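Local coordinates for protein PCP domain (Thermobifida fusca, PDB 7KW3) that probably carries aminoacyl and peptidyl intermediates on a phosphopantetheine arm, as the peptidyl carrier domain of a non-ribosomal peptide synthetase, at residues 17-23 and 30-36; 2-6 and 25-29. All blocks are in the same frame, centred on the assembly; numbering follows the deposited sequence.

In the fold
From the N terminus, residues 2-6 lead into helix 8-21, whose last part and the turn after it give residues 17-23; the chain then doubles back through 25-29 and 30-36 before helix 39-51. Contact 2 (2-6 with 25-29) closes a loop of 18 residues, 14 of them helical, and sets 25-29 against the N-terminal arm. Contact 1 (17-23 with 30-36) closes a shorter one of 6 residues, wholly without helix or strand. The two cross, since their segments alternate along the chain. Their centres are 12 Å apart, and Val-26 joins them by packing on Tyr-17 and Leu-35. Contact 1 fastens the C-terminal part of helix 8-21, and contact 2 the arm leading into it, to the long loop that follows.

Contact 1: 17-23 and 30-36; sequences YAEVLGL and ADFFALG
Phe-32 and Tyr-17 form a T-shaped (edge-to-face) pair that closes the loop after the first helix of the carrier-protein helical bundle back onto that helix. The ring centroids lie 4.9 Å apart and the planes are inclined at 66°; Phe-32 presents its edge through CD1, which stands over the centre of one tyrosine face. With CG of Phe-32 anti to the backbone N (chi1 -171°), the ring reaches across to helix 8-21 while its CB stays 3.5 Å from Tyr-17 CE2. The far end of the same ring meets two more helix residues: Val-20 CG1 lies at the ring edge, 4.0 Å from Phe-32 CZ, and CE1 approaches Leu-21 CG.

Leu-21 divides its branches between two neighbours. Its CD1 packs on Leu-35 CB at 3.6 Å, the two side chains crossing at about a right angle, whereas CD2 lies against the backbone of Leu-35 and Gly-36. The tyrosine hydroxyl has its polar partner beyond the two segments, in the carbonyl of Pro-65, so this ring also ties the helix to the loop before helix 67-73.

No direct hydrogen bond joins the segments. One water bridges them instead, donating to the carbonyl oxygens of both Leu-21 (O to water O 3.2 Å) and Leu-35 (O to water O 3.0 Å).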
ATOM      1  N   TYR A  17      -0.171   0.476  -4.656  1.00 45.05           N
ATOM      2  CA  TYR A  17       0.287  -0.888  -4.937  1.00 45.55           C
ATOM      3  C   TYR A  17       0.274  -1.171  -6.430  1.00 50.11           C
ATOM      4  O   TYR A  17       1.243  -1.698  -6.985  1.00 49.42           O
ATOM      5  CB  TYR A  17      -0.599  -1.926  -4.254  1.00 43.42           C
ATOM      6  CG  TYR A  17      -0.270  -2.324  -2.841  1.00 45.17           C
ATOM      7  CD1 TYR A  17       0.079  -1.379  -1.885  1.00 43.34           C
ATOM      8  CD2 TYR A  17      -0.383  -3.653  -2.444  1.00 48.01           C
ATOM      9  CE1 TYR A  17       0.338  -1.751  -0.577  1.00 46.47           C
ATOM     10  CE2 TYR A  17      -0.128  -4.037  -1.141  1.00 46.27           C
ATOM     11  CZ  TYR A  17       0.226  -3.084  -0.209  1.00 48.42           C
ATOM     12  OH  TYR A  17       0.464  -3.465   1.092  1.00 42.67           O
ATOM     13  N   ALA A  18      -0.843  -0.861  -7.089  1.00 45.78           N
ATOM     14  CA  ALA A  18      -0.960  -1.142  -8.513  1.00 53.10           C
ATOM     15  C   ALA A  18       0.081  -0.365  -9.303  1.00 52.43           C
ATOM     16  O   ALA A  18       0.718  -0.910 -10.210  1.00 51.48           O
ATOM     17  CB  ALA A  18      -2.373  -0.813  -9.000  1.00 52.54           C
ATOM     18  N   GLU A  19       0.292   0.903  -8.946  1.00 47.51           N
ATOM     19  CA  GLU A  19       1.263   1.713  -9.669  1.00 50.13           C
ATOM     20  C   GLU A  19       2.684   1.211  -9.434  1.00 54.69           C
ATOM     21  O   GLU A  19       3.480   1.119 -10.375  1.00 55.31           O
ATOM     22  CB  GLU A  19       1.129   3.177  -9.250  1.00 52.45           C
ATOM     23  CG  GLU A  19       2.193   4.093  -9.851  1.00 71.42           C
ATOM     24  CD  GLU A  19       2.468   5.318  -8.975  1.00 97.77           C
ATOM     25  OE1 GLU A  19       3.555   5.921  -9.123  1.00101.31           O
ATOM     26  OE2 GLU A  19       1.604   5.677  -8.134  1.00 96.64           O
ATOM     27  N   VAL A  20       3.013   0.866  -8.188  1.00 47.98           N
ATOM     28  CA  VAL A  20       4.377   0.462  -7.856  1.00 49.82           C
ATOM     29  C   VAL A  20       4.680  -0.919  -8.419  1.00 51.28           C
ATOM     30  O   VAL A  20       5.778  -1.167  -8.924  1.00 50.56           O
ATOM     31  CB  VAL A  20       4.587   0.510  -6.328  1.00 45.75           C
ATOM     32  CG1 VAL A  20       5.768  -0.331  -5.912  1.00 48.92           C
ATOM     33  CG2 VAL A  20       4.784   1.939  -5.869  1.00 48.83           C
ATOM     34  N   LEU A  21       3.719  -1.841  -8.332  1.00 49.12           N
ATOM     35  CA  LEU A  21       3.917  -3.201  -8.815  1.00 51.62           C
ATOM     36  C   LEU A  21       3.679  -3.340 -10.314  1.00 54.76           C
ATOM     37  O   LEU A  21       3.904  -4.426 -10.859  1.00 52.63           O
ATOM     38  CB  LEU A  21       3.003  -4.175  -8.062  1.00 53.03           C
ATOM     39  CG  LEU A  21       3.269  -4.326  -6.564  1.00 51.05           C
ATOM     40  CD1 LEU A  21       2.069  -4.958  -5.882  1.00 50.71           C
ATOM     41  CD2 LEU A  21       4.520  -5.157  -6.330  1.00 56.08           C
ATOM     42  N   GLY A  22       3.246  -2.277 -10.994  1.00 52.90           N
ATOM     43  CA  GLY A  22       3.006  -2.365 -12.425  1.00 53.51           C
ATOM     44  C   GLY A  22       1.742  -3.098 -12.812  1.00 57.78           C
ATOM     45  O   GLY A  22       1.641  -3.585 -13.936  1.00 63.95           O
ATOM     46  N   LEU A  23       0.774  -3.186 -11.912  1.00 58.03           N
ATOM     47  CA  LEU A  23      -0.477  -3.880 -12.159  1.00 61.02           C
ATOM     48  C   LEU A  23      -1.569  -2.875 -12.512  1.00 67.74           C
ATOM     49  O   LEU A  23      -1.443  -1.672 -12.262  1.00 65.81           O
ATOM     50  CB  LEU A  23      -0.876  -4.710 -10.934  1.00 57.66           C
ATOM     51  CG  LEU A  23       0.147  -5.788 -10.560  1.00 62.11           C
ATOM     52  CD1 LEU A  23      -0.137  -6.408  -9.197  1.00 50.24           C
ATOM     53  CD2 LEU A  23       0.199  -6.876 -11.643  1.00 55.08           C
ATOM     54  N   ALA A  30      -4.898  -7.527  -1.086  1.00 53.94           N
ATOM     55  CA  ALA A  30      -3.663  -7.914  -1.752  1.00 56.66           C
ATOM     56  C   ALA A  30      -2.469  -7.860  -0.807  1.00 54.16           C
ATOM     57  O   ALA A  30      -2.344  -6.948   0.020  1.00 47.33           O
ATOM     58  CB  ALA A  30      -3.407  -7.008  -2.948  1.00 57.72           C
ATOM     59  N   ASP A  31      -1.591  -8.852  -0.950  1.00 56.09           N
ATOM     60  CA  ASP A  31      -0.353  -8.956  -0.189  1.00 51.65           C
ATOM     61  C   ASP A  31       0.773  -8.404  -1.050  1.00 50.88           C
ATOM     62  O   ASP A  31       1.033  -8.928  -2.142  1.00 56.87           O
ATOM     63  CB  ASP A  31      -0.074 -10.412   0.194  1.00 55.63           C
ATOM     64  CG  ASP A  31       1.162 -10.570   1.080  1.00 59.51           C
ATOM     65  OD1 ASP A  31       2.268 -10.156   0.668  1.00 56.04           O
ATOM     66  OD2 ASP A  31       1.019 -11.120   2.197  1.00 64.62           O
ATOM     67  N   PHE A  32       1.455  -7.371  -0.546  1.00 48.86           N
ATOM     68  CA  PHE A  32       2.455  -6.670  -1.351  1.00 48.20           C
ATOM     69  C   PHE A  32       3.569  -7.610  -1.814  1.00 51.65           C
ATOM     70  O   PHE A  32       3.983  -7.567  -2.980  1.00 54.78           O
ATOM     71  CB  PHE A  32       3.023  -5.493  -0.557  1.00 45.18           C
ATOM     72  CG  PHE A  32       3.905  -4.579  -1.357  1.00 47.21           C
ATOM     73  CD1 PHE A  32       3.370  -3.759  -2.343  1.00 49.90           C
ATOM     74  CD2 PHE A  32       5.270  -4.512  -1.106  1.00 46.89           C
ATOM     75  CE1 PHE A  32       4.182  -2.899  -3.076  1.00 43.29           C
ATOM     76  CE2 PHE A  32       6.088  -3.646  -1.832  1.00 45.33           C
ATOM     77  CZ  PHE A  32       5.541  -2.841  -2.821  1.00 40.68           C
ATOM     78  N   PHE A  33       4.040  -8.494  -0.932  1.00 47.17           N
ATOM     79  CA  PHE A  33       5.133  -9.379  -1.321  1.00 55.11           C
ATOM     80  C   PHE A  33       4.649 -10.586  -2.114  1.00 57.94           C
ATOM     81  O   PHE A  33       5.393 -11.102  -2.956  1.00 58.10           O
ATOM     82  CB  PHE A  33       5.928  -9.790  -0.079  1.00 53.27           C
ATOM     83  CG  PHE A  33       6.555  -8.618   0.602  1.00 55.88           C
ATOM     84  CD1 PHE A  33       7.733  -8.059   0.103  1.00 54.75           C
ATOM     85  CD2 PHE A  33       5.915  -8.005   1.668  1.00 46.88           C
ATOM     86  CE1 PHE A  33       8.291  -6.939   0.696  1.00 57.40           C
ATOM     87  CE2 PHE A  33       6.465  -6.882   2.271  1.00 50.28           C
ATOM     88  CZ  PHE A  33       7.659  -6.347   1.781  1.00 53.22           C
ATOM     89  N   ALA A  34       3.411 -11.028  -1.904  1.00 58.62           N
ATOM     90  CA  ALA A  34       2.879 -12.077  -2.766  1.00 61.61           C
ATOM     91  C   ALA A  34       2.755 -11.603  -4.209  1.00 58.07           C
ATOM     92  O   ALA A  34       2.798 -12.423  -5.132  1.00 64.62           O
ATOM     93  CB  ALA A  34       1.524 -12.554  -2.241  1.00 61.67           C
ATOM     94  N   LEU A  35       2.595 -10.297  -4.421  1.00 58.90           N
ATOM     95  CA  LEU A  35       2.434  -9.711  -5.745  1.00 58.27           C
ATOM     96  C   LEU A  35       3.751  -9.262  -6.358  1.00 61.16           C
ATOM     97  O   LEU A  35       3.745  -8.594  -7.398  1.00 62.88           O
ATOM     98  CB  LEU A  35       1.473  -8.523  -5.675  1.00 54.89           C
ATOM     99  CG  LEU A  35       0.041  -8.936  -5.386  1.00 55.28           C
ATOM    100  CD1 LEU A  35      -0.838  -7.715  -5.365  1.00 51.38           C
ATOM    101  CD2 LEU A  35      -0.402  -9.914  -6.460  1.00 56.51           C
ATOM    102  N   GLY A  36       4.874  -9.594  -5.730  1.00 58.99           N
ATOM    103  CA  GLY A  36       6.175  -9.268  -6.265  1.00 61.36           C
ATOM    104  C   GLY A  36       6.935  -8.169  -5.550  1.00 62.44           C
ATOM    105  O   GLY A  36       7.945  -7.700  -6.085  1.00 59.43           O
TER
HETATM  106  O   HOH W   1       4.569  -7.467 -10.096  1.00 69.97           O

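Contact 2: 2-6 and 25-29; sequences VREPA and KVGAD
Arg-3 and Ala-28 are joined by a backbone hydrogen bond, Ala-28 N to Arg-3 O at 2.8 Å, which is nearly straight (171° at the hydrogen). It is the one direct backbone bond between the N-terminal arm 2-6 and the loop 25-29, whose end-to-end directions differ by 79°; neither piece is regular strand.

From this point the Arg-3 side chain can be followed outward. CB comes near Asp-29 OD1, at the margin of contact. CG leaves anti to the backbone N (chi1 165°) and rests on the Ala-28 methyl (Arg-3 CG to Ala-28 CB 3.9 Å), with CD following over the same methyl at longer range. A bend at chi3 then turns the guanidinium so that one face lies over Asp-29. There NH2 is 3.7 Å from Asp-29 CB, while NE, CZ and NH1 all lie about equally far from Asp-29 OD2, NE at 4.1 Å. That oxygen stands above the middle of the guanidinium and no N-H points at it, so any attraction is probably one of charge alone. A sulfate ion, probably from the crystallisation liquor, also lies near this side chain.

Asp-29 is also linked to the arm through a water, which donates to its OD1 and accepts from Arg-3 N. Nearby, Val-2 CG1 packs 3.6 Å from Gly-27 CA, where the backbones run close. At the other border Glu-4 curls back to put OE1 3.0 Å from Lys-25 NZ, a salt bridge made on the syn side of the carboxylate by a fully extended lysine.

Ala-28 in turn bonds through its backbone to Ala-68 of helix 67-73, so the loop that holds the arm is itself tied to that helix; it is the long loop between the first two helices, characteristic of the four-helix carrier-protein fold.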
ATOM      1  N   VAL A   2     -12.416  -9.228  -7.210  1.00 81.84           N
ATOM      2  CA  VAL A   2     -11.405  -8.406  -6.547  1.00 86.37           C
ATOM      3  C   VAL A   2     -12.073  -7.440  -5.563  1.00 82.96           C
ATOM      4  O   VAL A   2     -13.095  -6.830  -5.887  1.00 76.58           O
ATOM      5  CB  VAL A   2     -10.535  -7.669  -7.588  1.00 85.37           C
ATOM      6  CG1 VAL A   2      -9.755  -6.510  -6.955  1.00 72.83           C
ATOM      7  CG2 VAL A   2      -9.582  -8.659  -8.247  1.00 83.08           C
ATOM      8  N   ARG A   3     -11.486  -7.312  -4.365  1.00 75.57           N
ATOM      9  CA  ARG A   3     -12.144  -6.658  -3.233  1.00 75.60           C
ATOM     10  C   ARG A   3     -11.911  -5.149  -3.251  1.00 65.37           C
ATOM     11  O   ARG A   3     -10.771  -4.683  -3.133  1.00 61.82           O
ATOM     12  CB  ARG A   3     -11.653  -7.246  -1.911  1.00 71.89           C
ATOM     13  CG  ARG A   3     -12.012  -6.388  -0.696  1.00 78.93           C
ATOM     14  CD  ARG A   3     -11.563  -7.024   0.604  1.00 74.40           C
ATOM     15  NE  ARG A   3     -12.042  -8.395   0.688  1.00 83.24           N
ATOM     16  CZ  ARG A   3     -11.650  -9.268   1.610  1.00 81.84           C
ATOM     17  NH1 ARG A   3     -12.141 -10.507   1.603  1.00 82.94           N
ATOM     18  NH2 ARG A   3     -10.770  -8.897   2.537  1.00 79.34           N
ATOM     19  N   GLU A   4     -12.999  -4.392  -3.364  1.00 63.23           N
ATOM     20  CA  GLU A   4     -12.929  -2.942  -3.374  1.00 61.80           C
ATOM     21  C   GLU A   4     -12.449  -2.403  -2.028  1.00 58.07           C
ATOM     22  O   GLU A   4     -12.786  -2.943  -0.973  1.00 55.61           O
ATOM     23  CB  GLU A   4     -14.298  -2.345  -3.692  1.00 57.74           C
ATOM     24  CG  GLU A   4     -14.686  -2.442  -5.167  1.00 59.64           C
ATOM     25  CD  GLU A   4     -13.617  -1.869  -6.104  1.00 61.88           C
ATOM     26  OE1 GLU A   4     -13.167  -2.593  -7.020  1.00 66.07           O
ATOM     27  OE2 GLU A   4     -13.226  -0.698  -5.919  1.00 59.22           O
ATOM     28  N   PRO A   5     -11.679  -1.323  -2.039  1.00 53.17           N
ATOM     29  CA  PRO A   5     -11.312  -0.673  -0.777  1.00 51.75           C
ATOM     30  C   PRO A   5     -12.546  -0.137  -0.069  1.00 50.32           C
ATOM     31  O   PRO A   5     -13.537   0.254  -0.695  1.00 48.62           O
ATOM     32  CB  PRO A   5     -10.390   0.461  -1.222  1.00 46.40           C
ATOM     33  CG  PRO A   5     -10.882   0.797  -2.591  1.00 52.23           C
ATOM     34  CD  PRO A   5     -11.346  -0.498  -3.211  1.00 50.49           C
ATOM     35  N   ALA A   6     -12.492  -0.145   1.258  1.00 47.44           N
ATOM     36  CA  ALA A   6     -13.630   0.305   2.045  1.00 47.91           C
ATOM     37  C   ALA A   6     -13.352   1.594   2.800  1.00 44.45           C
ATOM     38  O   ALA A   6     -14.268   2.138   3.420  1.00 48.19           O
ATOM     39  CB  ALA A   6     -14.073  -0.789   3.028  1.00 46.22           C
ATOM     40  N   LYS A  25      -4.916  -3.055 -11.428  1.00 68.47           N
ATOM     41  CA  LYS A  25      -5.705  -2.785 -10.245  1.00 68.94           C
ATOM     42  C   LYS A  25      -5.392  -3.882  -9.250  1.00 66.53           C
ATOM     43  O   LYS A  25      -5.007  -4.993  -9.627  1.00 67.95           O
ATOM     44  CB  LYS A  25      -7.202  -2.729 -10.579  1.00 67.90           C
ATOM     45  CG  LYS A  25      -8.114  -2.224  -9.477  1.00 69.48           C
ATOM     46  CD  LYS A  25      -9.543  -2.086 -10.008  1.00 67.46           C
ATOM     47  CE  LYS A  25     -10.542  -1.844  -8.894  1.00 60.64           C
ATOM     48  NZ  LYS A  25     -11.852  -1.419  -9.461  1.00 68.11           N
ATOM     49  N   VAL A  26      -5.563  -3.557  -7.979  1.00 60.34           N
ATOM     50  CA  VAL A  26      -5.160  -4.414  -6.875  1.00 55.17           C
ATOM     51  C   VAL A  26      -6.262  -4.357  -5.819  1.00 63.48           C
ATOM     52  O   VAL A  26      -6.849  -3.295  -5.576  1.00 57.06           O
ATOM     53  CB  VAL A  26      -3.786  -3.950  -6.340  1.00 59.11           C
ATOM     54  CG1 VAL A  26      -3.629  -4.228  -4.877  1.00 54.62           C
ATOM     55  CG2 VAL A  26      -2.672  -4.586  -7.146  1.00 57.68           C
ATOM     56  N   GLY A  27      -6.577  -5.514  -5.217  1.00 61.45           N
ATOM     57  CA  GLY A  27      -7.644  -5.568  -4.239  1.00 61.08           C
ATOM     58  C   GLY A  27      -7.210  -5.123  -2.852  1.00 58.09           C
ATOM     59  O   GLY A  27      -6.030  -5.083  -2.501  1.00 56.11           O
ATOM     60  N   ALA A  28      -8.201  -4.783  -2.032  1.00 56.49           N
ATOM     61  CA  ALA A  28      -7.886  -4.377  -0.669  1.00 55.66           C
ATOM     62  C   ALA A  28      -7.309  -5.509   0.176  1.00 51.47           C
ATOM     63  O   ALA A  28      -6.785  -5.241   1.258  1.00 52.64           O
ATOM     64  CB  ALA A  28      -9.132  -3.809   0.006  1.00 52.50           C
ATOM     65  N   ASP A  29      -7.395  -6.755  -0.278  1.00 50.72           N
ATOM     66  CA  ASP A  29      -6.806  -7.886   0.418  1.00 52.75           C
ATOM     67  C   ASP A  29      -5.468  -8.316  -0.182  1.00 55.18           C
ATOM     68  O   ASP A  29      -4.944  -9.370   0.188  1.00 52.47           O
ATOM     69  CB  ASP A  29      -7.789  -9.058   0.417  1.00 59.59           C
ATOM     70  CG  ASP A  29      -8.230  -9.451  -0.992  1.00 64.97           C
ATOM     71  OD1 ASP A  29      -7.821  -8.797  -1.984  1.00 60.98           O
ATOM     72  OD2 ASP A  29      -8.999 -10.424  -1.103  1.00 73.75           O
TER
HETATM   73  O   HOH W   2      -9.003  -8.679  -4.585  1.00 77.45           O